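Local coordinates for uncharacterized protein AF_1382 (Archaeoglobus fulgidus DSM 4304, PDB 2QVO) that is of unknown function but appears to have a winged-helix-like fold, consistent with a role in binding DNA, at residues A[19-24]-A[34-39]. Numbering follows the deposited sequence.
Sequences MTIYYE and QYIASK
Y35 reaches from helix 33-39 to helix 12-26 and meets E24 there. CG of Y35 stands anti to the backbone N (chi1 166°), which sends the ring across the gap. The E24 carboxylate lies flat over one face of this ring, the two planes only 5° apart. E24 OE1 sits over the ring centre, 3.4 Å above the plane. E24 CD is 3.4 Å from Y35 CE2. A bend at chi2 of E24 (74°) folds its carboxylate over the ring. On the opposite face CG of K39, one turn along the same helix, lies over the ring toward its rim. A water in the ring plane accepts or donates a bond with Y35 OH at 2.9 Å and donates one to T20 O. A leucine in place of Y35 would probably leave the E24 carboxylate without its flat partner and break this water link between the helices. I36 follows on the buried side. Its CD1 packs against CG1 of I21 at 3.6 Å. Both isoleucines also touch I71 of strand 68-73, so the pair joins the two helices to the sheet. The order of helices 12-26, 33-39 and 44-56, with strand 31-32 beside the hairpin of 60-65 and 68-73, is consistent with a winged-helix fold. Helix 44-56 adds I51 against I21 and V47 against I36. S38 turns back on its own helix, its OG donating to Y35 O. K39 closes the contact with its CB, 4.0 Å from T20 CG2. That methyl also lies 3.7 Å from Y35 CE2, while T20 OG1 bonds to E16 O within helix 12-26.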
loop_
_atom_site.group_PDB
_atom_site.type_symbol
_atom_site.label_atom_id
_atom_site.label_comp_id
_atom_site.label_asym_id
_atom_site.label_seq_id
_atom_site.Cartn_x
_atom_site.Cartn_y
_atom_site.Cartn_z
ATOM N N MET A 19 -1.441 -3.577 -1.529
ATOM C CA MET A 19 -0.853 -4.882 -1.816
ATOM C C MET A 19 0.563 -4.677 -2.338
ATOM O O MET A 19 1.426 -5.494 -2.072
ATOM C CB MET A 19 -1.705 -5.705 -2.790
ATOM C CG MET A 19 -3.104 -6.118 -2.188
ATOM S SD MET A 19 -3.050 -6.688 -0.487
ATOM C CE MET A 19 -2.436 -8.340 -0.768
ATOM N N THR A 20 0.794 -3.563 -3.037
ATOM C CA THR A 20 2.171 -3.210 -3.459
ATOM C C THR A 20 3.117 -3.030 -2.278
ATOM O O THR A 20 4.244 -3.542 -2.290
ATOM C CB THR A 20 2.203 -1.937 -4.358
ATOM O OG1 THR A 20 1.465 -2.187 -5.562
ATOM C CG2 THR A 20 3.644 -1.578 -4.731
ATOM N N ILE A 21 2.675 -2.298 -1.257
ATOM C CA ILE A 21 3.463 -2.122 -0.035
ATOM C C ILE A 21 3.710 -3.479 0.617
ATOM O O ILE A 21 4.822 -3.782 1.037
ATOM C CB ILE A 21 2.747 -1.173 0.967
ATOM C CG1 ILE A 21 2.488 0.193 0.318
ATOM C CG2 ILE A 21 3.550 -1.010 2.285
ATOM C CD1 ILE A 21 1.505 1.076 1.111
ATOM N N TYR A 22 2.654 -4.282 0.707
ATOM C CA TYR A 22 2.723 -5.608 1.308
ATOM C C TYR A 22 3.799 -6.485 0.640
ATOM O O TYR A 22 4.727 -6.969 1.318
ATOM C CB TYR A 22 1.334 -6.261 1.245
ATOM C CG TYR A 22 1.293 -7.693 1.733
ATOM C CD1 TYR A 22 1.335 -7.989 3.100
ATOM C CD2 TYR A 22 1.222 -8.745 0.826
ATOM C CE1 TYR A 22 1.307 -9.316 3.545
ATOM C CE2 TYR A 22 1.185 -10.073 1.260
ATOM C CZ TYR A 22 1.228 -10.346 2.609
ATOM O OH TYR A 22 1.205 -11.664 3.014
ATOM N N TYR A 23 3.690 -6.668 -0.673
ATOM C CA TYR A 23 4.613 -7.541 -1.401
ATOM C C TYR A 23 6.032 -6.990 -1.440
ATOM O O TYR A 23 6.989 -7.741 -1.312
ATOM C CB TYR A 23 4.112 -7.850 -2.804
ATOM C CG TYR A 23 2.965 -8.832 -2.779
ATOM C CD1 TYR A 23 3.165 -10.152 -2.351
ATOM C CD2 TYR A 23 1.688 -8.443 -3.151
ATOM C CE1 TYR A 23 2.124 -11.059 -2.315
ATOM C CE2 TYR A 23 0.625 -9.344 -3.108
ATOM C CZ TYR A 23 0.857 -10.648 -2.692
ATOM O OH TYR A 23 -0.181 -11.550 -2.657
ATOM N N GLU A 24 6.159 -5.677 -1.593
ATOM C CA GLU A 24 7.493 -5.058 -1.600
ATOM C C GLU A 24 8.203 -5.239 -0.238
ATOM O O GLU A 24 9.382 -5.610 -0.188
ATOM C CB GLU A 24 7.383 -3.580 -1.995
ATOM C CG GLU A 24 8.707 -2.823 -2.006
ATOM C CD GLU A 24 9.618 -3.164 -3.184
ATOM O OE1 GLU A 24 10.446 -2.297 -3.524
ATOM O OE2 GLU A 24 9.540 -4.287 -3.746
ATOM N N GLN A 34 7.845 6.534 -4.445
ATOM C CA GLN A 34 8.187 6.573 -5.871
ATOM C C GLN A 34 8.025 5.197 -6.528
ATOM O O GLN A 34 7.513 5.090 -7.639
ATOM C CB GLN A 34 9.639 7.065 -6.059
ATOM C CG GLN A 34 9.963 8.442 -5.458
ATOM C CD GLN A 34 10.163 8.456 -3.943
ATOM O OE1 GLN A 34 10.424 7.432 -3.330
ATOM N NE2 GLN A 34 10.047 9.644 -3.337
ATOM N N TYR A 35 8.458 4.154 -5.826
ATOM C CA TYR A 35 8.302 2.784 -6.302
ATOM C C TYR A 35 6.829 2.359 -6.404
ATOM O O TYR A 35 6.420 1.755 -7.407
ATOM C CB TYR A 35 9.077 1.805 -5.417
ATOM C CG TYR A 35 8.686 0.365 -5.655
ATOM C CD1 TYR A 35 9.247 -0.365 -6.695
ATOM C CD2 TYR A 35 7.721 -0.254 -4.855
ATOM C CE1 TYR A 35 8.879 -1.689 -6.919
ATOM C CE2 TYR A 35 7.339 -1.567 -5.077
ATOM C CZ TYR A 35 7.914 -2.275 -6.111
ATOM O OH TYR A 35 7.530 -3.578 -6.312
ATOM N N ILE A 36 6.038 2.653 -5.371
ATOM C CA ILE A 36 4.603 2.341 -5.407
ATOM C C ILE A 36 3.978 2.954 -6.647
ATOM O O ILE A 36 3.247 2.288 -7.381
ATOM C CB ILE A 36 3.861 2.821 -4.143
ATOM C CG1 ILE A 36 4.430 2.149 -2.887
ATOM C CG2 ILE A 36 2.357 2.504 -4.246
ATOM C CD1 ILE A 36 3.991 2.847 -1.592
ATOM N N ALA A 37 4.302 4.228 -6.879
ATOM C CA ALA A 37 3.863 4.952 -8.070
ATOM C C ALA A 37 4.267 4.251 -9.367
ATOM O O ALA A 37 3.465 4.198 -10.284
ATOM C CB ALA A 37 4.395 6.381 -8.056
ATOM N N SER A 38 5.489 3.713 -9.443
ATOM C CA SER A 38 5.952 3.002 -10.665
ATOM C C SER A 38 5.134 1.736 -10.947
ATOM O O SER A 38 4.982 1.333 -12.110
ATOM C CB SER A 38 7.448 2.661 -10.608
ATOM O OG SER A 38 7.715 1.467 -9.869
ATOM N N LYS A 39 4.604 1.136 -9.882
ATOM C CA LYS A 39 3.896 -0.148 -9.944
ATOM C C LYS A 39 2.388 -0.054 -10.158
ATOM O O LYS A 39 1.776 -0.964 -10.716
ATOM C CB LYS A 39 4.148 -0.927 -8.650
ATOM C CG LYS A 39 5.539 -1.485 -8.515
ATOM C CD LYS A 39 5.744 -2.677 -9.448
ATOM C CE LYS A 39 7.210 -2.831 -9.762
ATOM N NZ LYS A 39 7.447 -3.560 -11.038
HETATM O O HOH W 1 5.242 -4.904 -5.007
#